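PDB 4Q7Q: lipolytic protein G-D-S-L family from Chitinophaga pinensis, which is of unknown function but probably hydrolyses ester bonds of lipids or other acylated substrates. Local coordinates for residues 129-137 and 186-194. Residues are numbered along the deposited sequence; the frame is centred on the assembly and turned at random.
Sequences PMQRNDFVY and LRNMVKFKH
The flat amide of Asn133 meets the carbonyl of Leu186 through ND2, with Leu186 O close to the amide plane and 3.1 Å from ND2. Seen from that carbonyl, the amide nitrogen stands above the C=O plane, 49° out of it, while Met189 N reaches the same oxygen from the opposite face, closing the turn 186-189. The other flat group, the carboxylate of Asp134, is met on the anti side of OD2 by Lys193. Both groups tie loops that follow the parallel sheet of an SGNH-hydrolase fold, where 129-137 leaves strand 123-127. Asparagine suits its place because one amide serves two backbones: OD1 accepts from Asp134 N at 2.8 Å, in its own carbonyl plane, bracing the chain locally while ND2 bonds across. An alanine at Asn133 is likely to leave Leu186 O with Met189 N as its one remaining donor within the two segments, and to let the Asp134 backbone shift.

Next to the amide, Asn133 CB rests on Met189 CB at 3.8 Å. Met189, bent at chi2 (-66°), runs alongside 129-137 from Asn133 to Gln131 and puts CE 3.4 Å from Gln131 O; its SE meets CE of Met130 tip to tip, the flexible unbranched chains of these two selenomethionines filling the buried seam. Leu186 crosses Gln131 at about a right angle, with CG 3.5 Å from OE1 of Gln131. A water bridges that OE1 to Leu186 N, and NE2 bonds Tyr179 O. Asp134 OD1 accepts from Gly147 N and is also hydrogen-bonded to Tyr149 OH, leaving OD2 to the buried lysine, whose charge it probably balances. Extended beyond CG, the Lys193 chain passes Val136 CG2 and brings NZ to 2.9 Å from Asp134 OD2, 15° out of the carboxylate plane.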
loop_
_atom_site.group_PDB
_atom_site.type_symbol
_atom_site.label_atom_id
_atom_site.label_comp_id
_atom_site.label_asym_id
_atom_site.label_seq_id
_atom_site.Cartn_x
_atom_site.Cartn_y
_atom_site.Cartn_z
ATOM N N PRO A 129 -1.733 5.313 1.833
ATOM C CA PRO A 129 -1.933 4.445 0.672
ATOM C C PRO A 129 -1.600 5.164 -0.629
ATOM O O PRO A 129 -1.807 6.372 -0.768
ATOM C CB PRO A 129 -3.430 4.128 0.722
ATOM C CG PRO A 129 -3.804 4.275 2.149
ATOM C CD PRO A 129 -2.930 5.387 2.688
HETATM N N MSE A 130 -1.059 4.412 -1.574
HETATM C CA MSE A 130 -0.863 4.919 -2.917
HETATM C C MSE A 130 -2.198 4.901 -3.646
HETATM O O MSE A 130 -3.069 4.089 -3.347
HETATM C CB MSE A 130 0.143 4.035 -3.655
HETATM C CG MSE A 130 0.596 4.602 -4.991
HETATM SE SE MSE A 130 2.138 3.682 -5.772
HETATM C CE MSE A 130 1.198 2.135 -6.491
ATOM N N GLN A 131 -2.365 5.791 -4.617
ATOM C CA GLN A 131 -3.511 5.666 -5.505
ATOM C C GLN A 131 -3.442 4.326 -6.230
ATOM O O GLN A 131 -2.379 3.696 -6.330
ATOM C CB GLN A 131 -3.582 6.842 -6.476
ATOM C CG GLN A 131 -3.843 8.146 -5.745
ATOM C CD GLN A 131 -4.055 9.323 -6.665
ATOM O OE1 GLN A 131 -4.893 9.284 -7.572
ATOM N NE2 GLN A 131 -3.310 10.392 -6.425
ATOM N N ARG A 132 -4.588 3.867 -6.696
ATOM C CA ARG A 132 -4.658 2.576 -7.360
ATOM C C ARG A 132 -5.635 2.649 -8.509
ATOM O O ARG A 132 -6.697 3.273 -8.399
ATOM C CB ARG A 132 -5.095 1.492 -6.368
ATOM C CG ARG A 132 -6.304 1.851 -5.526
ATOM C CD ARG A 132 -6.574 0.826 -4.440
ATOM N NE ARG A 132 -7.123 -0.420 -4.970
ATOM C CZ ARG A 132 -7.386 -1.490 -4.230
ATOM N NH1 ARG A 132 -7.132 -1.475 -2.920
ATOM N NH2 ARG A 132 -7.901 -2.574 -4.794
ATOM N N ASN A 133 -5.274 2.046 -9.633
ATOM C CA ASN A 133 -6.239 1.946 -10.713
ATOM C C ASN A 133 -6.960 0.607 -10.632
ATOM O O ASN A 133 -6.855 -0.077 -9.612
ATOM C CB ASN A 133 -5.605 2.200 -12.080
ATOM C CG ASN A 133 -6.511 3.007 -12.975
ATOM O OD1 ASN A 133 -7.705 2.732 -13.053
ATOM N ND2 ASN A 133 -5.964 4.026 -13.631
ATOM N N ASP A 134 -7.708 0.248 -11.672
ATOM C CA ASP A 134 -8.411 -1.032 -11.678
ATOM C C ASP A 134 -7.409 -2.149 -11.421
ATOM O O ASP A 134 -6.397 -2.259 -12.111
ATOM C CB ASP A 134 -9.077 -1.276 -13.034
ATOM C CG ASP A 134 -10.304 -0.417 -13.262
ATOM O OD1 ASP A 134 -10.634 0.447 -12.424
ATOM O OD2 ASP A 134 -10.946 -0.619 -14.307
ATOM N N PHE A 135 -7.702 -2.972 -10.424
ATOM C CA PHE A 135 -6.841 -4.079 -10.048
ATOM C C PHE A 135 -7.385 -5.383 -10.600
ATOM O O PHE A 135 -8.581 -5.642 -10.499
ATOM C CB PHE A 135 -6.778 -4.160 -8.523
ATOM C CG PHE A 135 -6.292 -5.483 -7.993
ATOM C CD1 PHE A 135 -4.988 -5.885 -8.204
ATOM C CD2 PHE A 135 -7.138 -6.315 -7.271
ATOM C CE1 PHE A 135 -4.530 -7.099 -7.707
ATOM C CE2 PHE A 135 -6.686 -7.522 -6.766
ATOM C CZ PHE A 135 -5.379 -7.919 -6.989
ATOM N N VAL A 136 -6.513 -6.195 -11.196
ATOM C CA VAL A 136 -6.862 -7.562 -11.568
ATOM C C VAL A 136 -5.757 -8.489 -11.078
ATOM O O VAL A 136 -4.598 -8.325 -11.445
ATOM C CB VAL A 136 -7.053 -7.724 -13.088
ATOM C CG1 VAL A 136 -7.536 -9.126 -13.400
ATOM C CG2 VAL A 136 -8.045 -6.704 -13.612
ATOM N N TYR A 137 -6.114 -9.442 -10.222
ATOM C CA TYR A 137 -5.135 -10.338 -9.619
ATOM C C TYR A 137 -4.481 -11.240 -10.670
ATOM O O TYR A 137 -5.161 -11.948 -11.413
ATOM C CB TYR A 137 -5.808 -11.186 -8.536
ATOM C CG TYR A 137 -4.865 -12.065 -7.743
ATOM C CD1 TYR A 137 -3.560 -11.662 -7.479
ATOM C CD2 TYR A 137 -5.282 -13.297 -7.258
ATOM C CE1 TYR A 137 -2.697 -12.464 -6.757
ATOM C CE2 TYR A 137 -4.425 -14.107 -6.528
ATOM C CZ TYR A 137 -3.128 -13.686 -6.282
ATOM O OH TYR A 137 -2.267 -14.482 -5.559
ATOM N N LEU A 186 -2.939 8.315 -11.081
ATOM C CA LEU A 186 -3.759 7.268 -11.693
ATOM C C LEU A 186 -3.402 6.964 -13.143
ATOM O O LEU A 186 -3.387 5.800 -13.555
ATOM C CB LEU A 186 -5.240 7.624 -11.615
ATOM C CG LEU A 186 -5.919 7.311 -10.290
ATOM C CD1 LEU A 186 -7.368 7.774 -10.336
ATOM C CD2 LEU A 186 -5.820 5.826 -10.000
ATOM N N ARG A 187 -3.125 8.010 -13.916
ATOM C CA ARG A 187 -2.832 7.844 -15.330
ATOM C C ARG A 187 -1.551 7.043 -15.551
ATOM O O ARG A 187 -1.332 6.502 -16.634
ATOM C CB ARG A 187 -2.737 9.207 -16.028
ATOM C CG ARG A 187 -1.486 10.010 -15.679
ATOM C CD ARG A 187 -1.530 11.419 -16.275
ATOM N NE ARG A 187 -2.377 12.308 -15.482
ATOM C CZ ARG A 187 -1.933 13.099 -14.510
ATOM N NH1 ARG A 187 -0.639 13.132 -14.213
ATOM N NH2 ARG A 187 -2.781 13.867 -13.837
ATOM N N ASN A 188 -0.712 6.958 -14.522
ATOM C CA ASN A 188 0.567 6.269 -14.647
ATOM C C ASN A 188 0.604 4.907 -13.985
ATOM O O ASN A 188 1.657 4.289 -13.916
ATOM C CB ASN A 188 1.703 7.140 -14.110
ATOM C CG ASN A 188 2.118 8.207 -15.088
ATOM O OD1 ASN A 188 2.127 7.978 -16.294
ATOM N ND2 ASN A 188 2.455 9.383 -14.578
HETATM N N MSE A 189 -0.534 4.433 -13.489
HETATM C CA MSE A 189 -0.563 3.122 -12.848
HETATM C C MSE A 189 -0.321 1.991 -13.845
HETATM O O MSE A 189 0.511 1.120 -13.606
HETATM C CB MSE A 189 -1.876 2.919 -12.095
HETATM C CG MSE A 189 -2.049 3.890 -10.946
HETATM SE SE MSE A 189 -0.730 3.564 -9.554
HETATM C CE MSE A 189 -0.649 5.343 -8.742
ATOM N N VAL A 190 -1.045 2.013 -14.964
ATOM C CA VAL A 190 -0.878 1.006 -16.014
ATOM C C VAL A 190 -0.951 1.680 -17.381
ATOM O O VAL A 190 -1.595 2.716 -17.519
ATOM C CB VAL A 190 -1.964 -0.101 -15.940
ATOM C CG1 VAL A 190 -1.806 -0.941 -14.676
ATOM C CG2 VAL A 190 -3.370 0.512 -16.029
ATOM N N LYS A 191 -0.275 1.113 -18.380
ATOM C CA LYS A 191 -0.269 1.703 -19.722
ATOM C C LYS A 191 -1.603 1.521 -20.448
ATOM O O LYS A 191 -2.036 2.393 -21.205
ATOM C CB LYS A 191 0.851 1.098 -20.580
ATOM C CG LYS A 191 2.259 1.295 -20.041
ATOM C CD LYS A 191 2.681 2.746 -20.110
ATOM C CE LYS A 191 4.149 2.910 -19.735
ATOM N NZ LYS A 191 5.054 2.268 -20.727
ATOM N N PHE A 192 -2.237 0.375 -20.232
ATOM C CA PHE A 192 -3.508 0.066 -20.879
ATOM C C PHE A 192 -4.113 -1.164 -20.238
ATOM O O PHE A 192 -3.447 -1.872 -19.479
ATOM C CB PHE A 192 -3.330 -0.181 -22.386
ATOM C CG PHE A 192 -2.414 -1.334 -22.713
ATOM C CD1 PHE A 192 -1.054 -1.125 -22.899
ATOM C CD2 PHE A 192 -2.912 -2.628 -22.820
ATOM C CE1 PHE A 192 -0.209 -2.181 -23.197
ATOM C CE2 PHE A 192 -2.071 -3.688 -23.115
ATOM C CZ PHE A 192 -0.716 -3.460 -23.301
ATOM N N LYS A 193 -5.385 -1.392 -20.546
ATOM C CA LYS A 193 -6.070 -2.621 -20.202
ATOM C C LYS A 193 -6.412 -3.286 -21.532
ATOM O O LYS A 193 -6.982 -2.652 -22.412
ATOM C CB LYS A 193 -7.339 -2.291 -19.421
ATOM C CG LYS A 193 -7.644 -3.189 -18.232
ATOM C CD LYS A 193 -8.872 -2.664 -17.495
ATOM C CE LYS A 193 -9.341 -3.582 -16.382
ATOM N NZ LYS A 193 -10.617 -3.064 -15.810
ATOM N N HIS A 194 -6.039 -4.555 -21.660
ATOM C CA HIS A 194 -6.189 -5.340 -22.873
ATOM C C HIS A 194 -7.581 -5.970 -22.851
ATOM O O HIS A 194 -7.818 -6.935 -22.130
ATOM C CB HIS A 194 -5.080 -6.400 -22.858
ATOM C CG HIS A 194 -5.155 -7.410 -23.956
ATOM N ND1 HIS A 194 -4.881 -7.106 -25.270
ATOM C CD2 HIS A 194 -5.419 -8.739 -23.923
ATOM C CE1 HIS A 194 -4.996 -8.198 -26.006
ATOM N NE2 HIS A 194 -5.322 -9.203 -25.212
HETATM O O HOH W 1 -4.169 10.701 -9.935
#